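PDB 5XSW: chitinase from Thermococcus chitonophagus, which probably hydrolyses internal beta-1,4 linkages of chitin, the polymer of N-acetylglucosamine, and is captured here with a bound glycan. Local coordinates for residues I249-E253 with S292-A296; Q259-Y264 with V298-M302. All blocks are in the same frame, centred on the assembly; numbering follows the deposited sequence.

How the interactions relate
Helix 288-311 serves both contacts: residues 292-296 receive the loop 249-253 in interaction 1, and residues 298-302 receive helix 254-263 in interaction 2. Because that loop runs directly into that helix, the chain packs twice on helix 288-311, first as a loop, then as a helix crossing it steeply. The two centres are 11 Å apart, and the contacts join where V295 CG1 of interaction 1 meets I260 CD1 of interaction 2 at 3.9 Å. Interaction 1 reaches the glycan pocket directly through Q251, whereas the side chain of F250 is about 12 Å from the bound NDG, an alpha-N-acetylglucosamine. Interaction 2 holds no pocket residue, the side chain of S299 being about 12 Å from a bound NAG, and extends toward the second subunit.

Interaction 1: I249-E253 with S292-A296; sequences IFQVE and SPIVA. With NAG (2-acetamido-2-deoxy-beta-D-glucopyranose), chain C.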
ATOM      1  N   ILE A 249     -15.639  -0.082  -8.415  1.00 20.46           N
ATOM      2  CA  ILE A 249     -16.173   1.148  -8.986  1.00 19.15           C
ATOM      3  C   ILE A 249     -15.487   2.378  -8.387  1.00 17.55           C
ATOM      4  O   ILE A 249     -15.583   3.425  -8.964  1.00 21.09           O
ATOM      5  CB  ILE A 249     -17.685   1.257  -8.775  1.00 17.71           C
ATOM      6  CG1 ILE A 249     -18.070   1.184  -7.283  1.00 19.08           C
ATOM      7  CG2 ILE A 249     -18.450   0.063  -9.514  1.00 21.57           C
ATOM      8  CD1 ILE A 249     -19.627   1.501  -7.046  1.00 20.33           C
ATOM      9  N   PHE A 250     -14.814   2.230  -7.258  1.00 20.26           N
ATOM     10  CA  PHE A 250     -14.006   3.344  -6.646  1.00 20.44           C
ATOM     11  C   PHE A 250     -12.546   3.355  -7.068  1.00 20.67           C
ATOM     12  O   PHE A 250     -11.806   4.274  -6.714  1.00 20.88           O
ATOM     13  CB  PHE A 250     -14.068   3.193  -5.115  1.00 21.06           C
ATOM     14  CG  PHE A 250     -15.478   3.410  -4.591  1.00 21.42           C
ATOM     15  CD1 PHE A 250     -16.009   4.718  -4.572  1.00 21.02           C
ATOM     16  CD2 PHE A 250     -16.276   2.306  -4.243  1.00 19.20           C
ATOM     17  CE1 PHE A 250     -17.334   4.949  -4.103  1.00 22.00           C
ATOM     18  CE2 PHE A 250     -17.634   2.495  -3.774  1.00 21.18           C
ATOM     19  CZ  PHE A 250     -18.135   3.817  -3.687  1.00 20.16           C
ATOM     20  N   GLN A 251     -12.120   2.284  -7.765  1.00 23.06           N
ATOM     21  CA  GLN A 251     -10.711   2.160  -8.278  1.00 21.06           C
ATOM     22  C   GLN A 251      -9.724   2.270  -7.162  1.00 23.09           C
ATOM     23  O   GLN A 251      -8.737   3.003  -7.231  1.00 25.24           O
ATOM     24  CB  GLN A 251     -10.427   3.200  -9.380  1.00 20.41           C
ATOM     25  CG  GLN A 251     -11.380   2.954 -10.610  1.00 20.88           C
ATOM     26  CD  GLN A 251     -10.841   1.769 -11.486  1.00 24.89           C
ATOM     27  OE1 GLN A 251      -9.835   1.947 -12.182  1.00 25.20           O
ATOM     28  NE2 GLN A 251     -11.453   0.574 -11.387  1.00 22.12           N
ATOM     29  N   VAL A 252     -10.004   1.552  -6.091  1.00 23.45           N
ATOM     30  CA  VAL A 252      -9.051   1.443  -4.998  1.00 20.21           C
ATOM     31  C   VAL A 252      -8.003   0.352  -5.404  1.00 23.00           C
ATOM     32  O   VAL A 252      -8.388  -0.794  -5.595  1.00 22.71           O
ATOM     33  CB  VAL A 252      -9.724   1.006  -3.667  1.00 24.16           C
ATOM     34  CG1 VAL A 252      -8.616   0.763  -2.586  1.00 23.19           C
ATOM     35  CG2 VAL A 252     -10.763   2.091  -3.177  1.00 21.29           C
ATOM     36  N   GLU A 253      -6.722   0.708  -5.458  1.00 22.53           N
ATOM     37  CA  GLU A 253      -5.651  -0.262  -5.804  1.00 23.29           C
ATOM     38  C   GLU A 253      -5.161  -1.082  -4.643  1.00 28.03           C
ATOM     39  O   GLU A 253      -5.361  -0.710  -3.470  1.00 19.69           O
ATOM     40  CB  GLU A 253      -4.466   0.506  -6.430  1.00 24.31           C
ATOM     41  CG  GLU A 253      -4.908   1.152  -7.725  1.00 23.11           C
ATOM     42  CD  GLU A 253      -3.758   1.816  -8.490  1.00 31.18           C
ATOM     43  OE1 GLU A 253      -2.623   1.304  -8.408  1.00 38.14           O
ATOM     44  OE2 GLU A 253      -3.989   2.850  -9.149  1.00 41.28           O
ATOM     45  N   SER A 292     -17.224  -2.356  -0.636  1.00 21.28           N
ATOM     46  CA  SER A 292     -16.367  -1.420  -1.369  1.00 20.57           C
ATOM     47  C   SER A 292     -16.643   0.078  -1.004  1.00 18.84           C
ATOM     48  O   SER A 292     -15.700   0.834  -0.882  1.00 18.97           O
ATOM     49  CB  SER A 292     -16.448  -1.611  -2.896  1.00 18.35           C
ATOM     50  OG  SER A 292     -17.700  -1.354  -3.515  1.00 22.18           O
ATOM     51  N   PRO A 293     -17.910   0.491  -0.821  1.00 22.08           N
ATOM     52  CA  PRO A 293     -18.048   1.892  -0.368  1.00 20.14           C
ATOM     53  C   PRO A 293     -17.504   2.135   1.049  1.00 18.72           C
ATOM     54  O   PRO A 293     -16.983   3.220   1.324  1.00 22.89           O
ATOM     55  CB  PRO A 293     -19.588   2.147  -0.460  1.00 20.58           C
ATOM     56  CG  PRO A 293     -20.194   0.720  -0.370  1.00 21.76           C
ATOM     57  CD  PRO A 293     -19.207  -0.092  -1.203  1.00 20.17           C
ATOM     58  N   ILE A 294     -17.534   1.140   1.915  1.00 18.83           N
ATOM     59  CA  ILE A 294     -16.904   1.305   3.230  1.00 19.95           C
ATOM     60  C   ILE A 294     -15.374   1.397   3.115  1.00 25.96           C
ATOM     61  O   ILE A 294     -14.722   2.259   3.746  1.00 20.69           O
ATOM     62  CB  ILE A 294     -17.350   0.142   4.151  1.00 22.80           C
ATOM     63  CG1 ILE A 294     -18.857   0.334   4.433  1.00 24.08           C
ATOM     64  CG2 ILE A 294     -16.535   0.153   5.470  1.00 24.90           C
ATOM     65  CD1 ILE A 294     -19.563  -1.031   4.727  1.00 26.84           C
ATOM     66  N   VAL A 295     -14.781   0.563   2.258  1.00 21.48           N
ATOM     67  CA  VAL A 295     -13.326   0.666   2.009  1.00 20.63           C
ATOM     68  C   VAL A 295     -12.953   2.059   1.452  1.00 18.57           C
ATOM     69  O   VAL A 295     -12.019   2.654   1.909  1.00 18.50           O
ATOM     70  CB  VAL A 295     -12.840  -0.451   1.023  1.00 24.08           C
ATOM     71  CG1 VAL A 295     -11.337  -0.278   0.656  1.00 23.48           C
ATOM     72  CG2 VAL A 295     -13.093  -1.809   1.685  1.00 21.50           C
ATOM     73  N   ALA A 296     -13.674   2.526   0.452  1.00 18.71           N
ATOM     74  CA  ALA A 296     -13.411   3.843  -0.095  1.00 19.67           C
ATOM     75  C   ALA A 296     -13.519   4.936   0.986  1.00 22.42           C
ATOM     76  O   ALA A 296     -12.651   5.817   1.060  1.00 19.50           O
ATOM     77  CB  ALA A 296     -14.373   4.165  -1.273  1.00 18.79           C
TER
HETATM   78  C1  NAG C   2     -10.653   6.637 -14.802  1.00 24.68           C
HETATM   79  C2  NAG C   2      -9.953   5.398 -14.392  1.00 23.24           C
HETATM   80  C3  NAG C   2      -9.414   5.510 -12.975  1.00 25.02           C
HETATM   81  C4  NAG C   2      -8.587   6.744 -12.767  1.00 24.99           C
HETATM   82  C5  NAG C   2      -9.386   7.919 -13.161  1.00 22.54           C
HETATM   83  C6  NAG C   2      -8.524   9.146 -13.025  1.00 25.90           C
HETATM   84  C7  NAG C   2     -10.601   3.092 -15.215  1.00 30.55           C
HETATM   85  C8  NAG C   2     -11.638   1.938 -15.230  1.00 26.08           C
HETATM   86  N2  NAG C   2     -10.896   4.264 -14.493  1.00 22.52           N
HETATM   87  O3  NAG C   2      -8.626   4.361 -12.599  1.00 24.07           O
HETATM   88  O4  NAG C   2      -8.319   6.949 -11.364  1.00 24.83           O
HETATM   89  O5  NAG C   2      -9.812   7.824 -14.565  1.00 22.93           O
HETATM   90  O6  NAG C   2      -9.363  10.169 -13.548  1.00 31.11           O
HETATM   91  O7  NAG C   2      -9.507   3.031 -15.788  1.00 29.95           O
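F250 lays one face of its ring against A296, whose CB stands 3.8 Å from the ring centroid and 21° off the normal, a CH-pi contact. The methyl is small enough to let the ring lie close to the helix. Farther along the ring, CE2 comes within 3.5 Å of P293 CA, and the S292 hydroxyl lies at the edge, in plane, OG 3.9 Å from CE2. That hydroxyl is hydrogen-bonded to A288 O, so it can pack beside a ring without losing a partner. P293 has no N-H to give to the preceding turn, and the helix kinks there. V252 adds a looser branched contact, CG1 to V295 CG1 at 4.4 Å.

Between these two inward residues, Q251 takes left-handed helical backbone angles and faces the other way. Its OE1 accepts a 2.7 Å hydrogen bond from NAG O3, while NE2, hydrogen-bonded to G248 O, helps fix the amide's rotation. E213 also binds this sugar, as does R338 of the second subunit. The loop follows strand 235-239 and ends at E253, the N-cap of helix 254-263; F188 of helix 186-199 and A210 of helix 203-214 also pack on F250.

Interaction 2: Q259-Y264 with V298-M302; sequences QIKAYY and VSLTM. With PO4 (phosphate ion), chain E.
Y263 turns the edge of its ring to M302: Y263 CD2 is 3.6 Å from M302 CG, which lies near the ring plane, and the two side chains run obliquely to each other. An unbranched, flexible chain suits this place because it can lay CG at the ring edge and bend beyond it. From a CG set anti to the backbone N (chi1 172°) the methionine bends twice, carrying CE to 3.6 Å from Q259 NE2. Q259 is extended beyond CG, which brings its amide to the edge of the contact. There NE2 gives a hydrogen bond of 2.6 Å to O2 of a phosphate, probably from the crystallisation liquor, with an N-H...O angle of 148°, while OE1 is hydrogen-bonded to S254 of the second subunit. N256, V340 and, from the second subunit, S254 and G255 also hold this phosphate, which places Q259 at the subunit interface.

Helices 259-263 and 298-302 cross at 72° with their axes 10.4 Å apart, and I260 projects from the first as a knob into a hole formed by V295, V298, S299 and M302. Its CG2 branch lies 4.1 Å from S299 CA, and its CD1 reaches toward V298 CG1, 4.3 Å away, also touching V295. A small serine suits this spot, since it admits the branched knob, and its hydroxyl is satisfied by N256.

Y264, the first residue to leave the helical path, carries a separate ring to V298, T301 and M302. It runs antiparallel past V298, whose CG1 is 3.6 Å from Y264 CD2. M302 CB lies at this ring's edge, so the methionine meets the edges of both tyrosines. T301 stands roughly perpendicular to Y264; its methyl, anti to the backbone N, meets the tyrosine OH, while OG1 hydrogen-bonds to A297 O. Elsewhere around Y263, W477 packs edge-to-face.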
ATOM      1  N   GLN A 259      -2.230  -0.650   2.682  1.00 20.37           N
ATOM      2  CA  GLN A 259      -1.869   0.382   3.673  1.00 23.10           C
ATOM      3  C   GLN A 259      -3.021   0.670   4.683  1.00 24.29           C
ATOM      4  O   GLN A 259      -2.810   0.780   5.920  1.00 24.14           O
ATOM      5  CB  GLN A 259      -1.464   1.643   2.899  1.00 27.27           C
ATOM      6  CG  GLN A 259      -1.203   2.888   3.731  1.00 28.10           C
ATOM      7  CD  GLN A 259      -0.911   4.066   2.823  1.00 24.52           C
ATOM      8  OE1 GLN A 259       0.188   4.620   2.846  1.00 34.78           O
ATOM      9  NE2 GLN A 259      -1.846   4.374   1.959  1.00 23.36           N
ATOM     10  N   ILE A 260      -4.259   0.776   4.202  1.00 22.96           N
ATOM     11  CA  ILE A 260      -5.330   1.077   5.175  1.00 24.55           C
ATOM     12  C   ILE A 260      -5.673  -0.109   6.038  1.00 27.10           C
ATOM     13  O   ILE A 260      -5.990   0.053   7.220  1.00 23.86           O
ATOM     14  CB  ILE A 260      -6.620   1.640   4.518  1.00 29.99           C
ATOM     15  CG1 ILE A 260      -7.272   0.644   3.592  1.00 30.27           C
ATOM     16  CG2 ILE A 260      -6.309   2.981   3.834  1.00 34.04           C
ATOM     17  CD1 ILE A 260      -8.480   1.240   2.815  1.00 34.58           C
ATOM     18  N   LYS A 261      -5.506  -1.329   5.522  1.00 22.49           N
ATOM     19  CA  LYS A 261      -5.493  -2.496   6.383  1.00 22.42           C
ATOM     20  C   LYS A 261      -4.426  -2.405   7.494  1.00 22.42           C
ATOM     21  O   LYS A 261      -4.689  -2.718   8.682  1.00 27.95           O
ATOM     22  CB  LYS A 261      -5.254  -3.757   5.494  1.00 26.92           C
ATOM     23  CG  LYS A 261      -5.573  -5.040   6.024  1.00 35.98           C
ATOM     24  CD  LYS A 261      -5.390  -6.127   4.878  1.00 28.48           C
ATOM     25  CE  LYS A 261      -5.127  -7.437   5.572  1.00 31.57           C
ATOM     26  NZ  LYS A 261      -4.961  -8.459   4.494  1.00 38.19           N
ATOM     27  N   ALA A 262      -3.208  -1.994   7.150  1.00 19.75           N
ATOM     28  CA  ALA A 262      -2.163  -1.858   8.190  1.00 21.46           C
ATOM     29  C   ALA A 262      -2.546  -0.779   9.240  1.00 26.26           C
ATOM     30  O   ALA A 262      -2.330  -0.936  10.436  1.00 24.05           O
ATOM     31  CB  ALA A 262      -0.786  -1.476   7.547  1.00 23.90           C
ATOM     32  N   TYR A 263      -3.135   0.305   8.762  1.00 23.44           N
ATOM     33  CA  TYR A 263      -3.449   1.446   9.646  1.00 26.85           C
ATOM     34  C   TYR A 263      -4.638   1.138  10.546  1.00 30.19           C
ATOM     35  O   TYR A 263      -4.803   1.720  11.634  1.00 24.77           O
ATOM     36  CB  TYR A 263      -3.765   2.704   8.834  1.00 22.56           C
ATOM     37  CG  TYR A 263      -2.624   3.318   8.065  1.00 21.24           C
ATOM     38  CD1 TYR A 263      -1.316   2.894   8.238  1.00 19.92           C
ATOM     39  CD2 TYR A 263      -2.881   4.330   7.130  1.00 25.81           C
ATOM     40  CE1 TYR A 263      -0.263   3.462   7.496  1.00 20.62           C
ATOM     41  CE2 TYR A 263      -1.855   4.928   6.426  1.00 24.64           C
ATOM     42  CZ  TYR A 263      -0.549   4.491   6.619  1.00 28.26           C
ATOM     43  OH  TYR A 263       0.426   5.106   5.887  1.00 32.07           O
ATOM     44  N   TYR A 264      -5.489   0.234  10.090  1.00 20.75           N
ATOM     45  CA  TYR A 264      -6.742   0.005  10.786  1.00 22.80           C
ATOM     46  C   TYR A 264      -6.955  -1.451  11.155  1.00 24.72           C
ATOM     47  O   TYR A 264      -7.896  -2.104  10.684  1.00 23.99           O
ATOM     48  CB  TYR A 264      -7.897   0.528   9.931  1.00 25.10           C
ATOM     49  CG  TYR A 264      -7.998   2.051   9.923  1.00 25.49           C
ATOM     50  CD1 TYR A 264      -8.398   2.745  11.090  1.00 24.78           C
ATOM     51  CD2 TYR A 264      -7.707   2.788   8.784  1.00 23.05           C
ATOM     52  CE1 TYR A 264      -8.520   4.146  11.115  1.00 25.29           C
ATOM     53  CE2 TYR A 264      -7.787   4.237   8.805  1.00 25.14           C
ATOM     54  CZ  TYR A 264      -8.223   4.877   9.992  1.00 24.25           C
ATOM     55  OH  TYR A 264      -8.375   6.230  10.009  1.00 23.11           O
ATOM     56  N   VAL A 298     -13.065   4.565   4.274  1.00 19.65           N
ATOM     57  CA  VAL A 298     -11.911   4.466   5.148  1.00 20.30           C
ATOM     58  C   VAL A 298     -10.663   5.025   4.482  1.00 22.72           C
ATOM     59  O   VAL A 298      -9.859   5.670   5.144  1.00 20.01           O
ATOM     60  CB  VAL A 298     -11.677   2.992   5.606  1.00 21.15           C
ATOM     61  CG1 VAL A 298     -10.348   2.808   6.401  1.00 20.37           C
ATOM     62  CG2 VAL A 298     -12.930   2.538   6.489  1.00 21.38           C
ATOM     63  N   SER A 299     -10.506   4.795   3.176  1.00 19.42           N
ATOM     64  CA  SER A 299      -9.360   5.361   2.473  1.00 20.91           C
ATOM     65  C   SER A 299      -9.352   6.899   2.509  1.00 21.90           C
ATOM     66  O   SER A 299      -8.307   7.536   2.694  1.00 20.65           O
ATOM     67  CB  SER A 299      -9.364   4.888   0.996  1.00 22.43           C
ATOM     68  OG  SER A 299      -8.120   5.232   0.385  1.00 27.46           O
ATOM     69  N   LEU A 300     -10.510   7.489   2.267  1.00 20.13           N
ATOM     70  CA  LEU A 300     -10.684   8.930   2.349  1.00 20.81           C
ATOM     71  C   LEU A 300     -10.468   9.429   3.773  1.00 21.68           C
ATOM     72  O   LEU A 300      -9.828  10.440   4.004  1.00 21.92           O
ATOM     73  CB  LEU A 300     -12.068   9.315   1.856  1.00 20.88           C
ATOM     74  CG  LEU A 300     -12.289   9.076   0.368  1.00 21.15           C
ATOM     75  CD1 LEU A 300     -13.764   8.935   0.051  1.00 22.40           C
ATOM     76  CD2 LEU A 300     -11.663  10.198  -0.428  1.00 18.40           C
ATOM     77  N   THR A 301     -10.981   8.668   4.722  1.00 19.64           N
ATOM     78  CA  THR A 301     -10.861   8.993   6.125  1.00 22.06           C
ATOM     79  C   THR A 301      -9.392   9.021   6.506  1.00 28.00           C
ATOM     80  O   THR A 301      -8.962   9.876   7.252  1.00 22.73           O
ATOM     81  CB  THR A 301     -11.613   7.977   6.995  1.00 23.98           C
ATOM     82  OG1 THR A 301     -13.014   8.131   6.783  1.00 21.63           O
ATOM     83  CG2 THR A 301     -11.294   8.176   8.462  1.00 21.96           C
ATOM     84  N   MET A 302      -8.624   8.097   5.950  1.00 21.84           N
ATOM     85  CA  MET A 302      -7.213   8.007   6.242  1.00 20.99           C
ATOM     86  C   MET A 302      -6.510   9.299   5.847  1.00 21.60           C
ATOM     87  O   MET A 302      -5.669   9.777   6.574  1.00 22.63           O
ATOM     88  CB  MET A 302      -6.586   6.830   5.498  1.00 20.68           C
ATOM     89  CG  MET A 302      -5.072   6.765   5.588  1.00 25.21           C
ATOM     90  SD  MET A 302      -4.228   7.763   4.348  1.00 31.35           S
ATOM     91  CE  MET A 302      -4.402   6.726   2.903  1.00 29.33           C
TER
HETATM   92  P   PO4 E 901      -1.521   6.758  -0.631  0.86 31.01           P
HETATM   93  O1  PO4 E 901      -2.101   5.624  -1.394  0.86 33.58           O
HETATM   94  O2  PO4 E 901      -1.758   6.720   0.854  0.86 28.27           O
HETATM   95  O3  PO4 E 901      -0.048   6.748  -0.941  0.86 35.56           O
HETATM   96  O4  PO4 E 901      -2.081   8.079  -0.954  0.86 26.75           O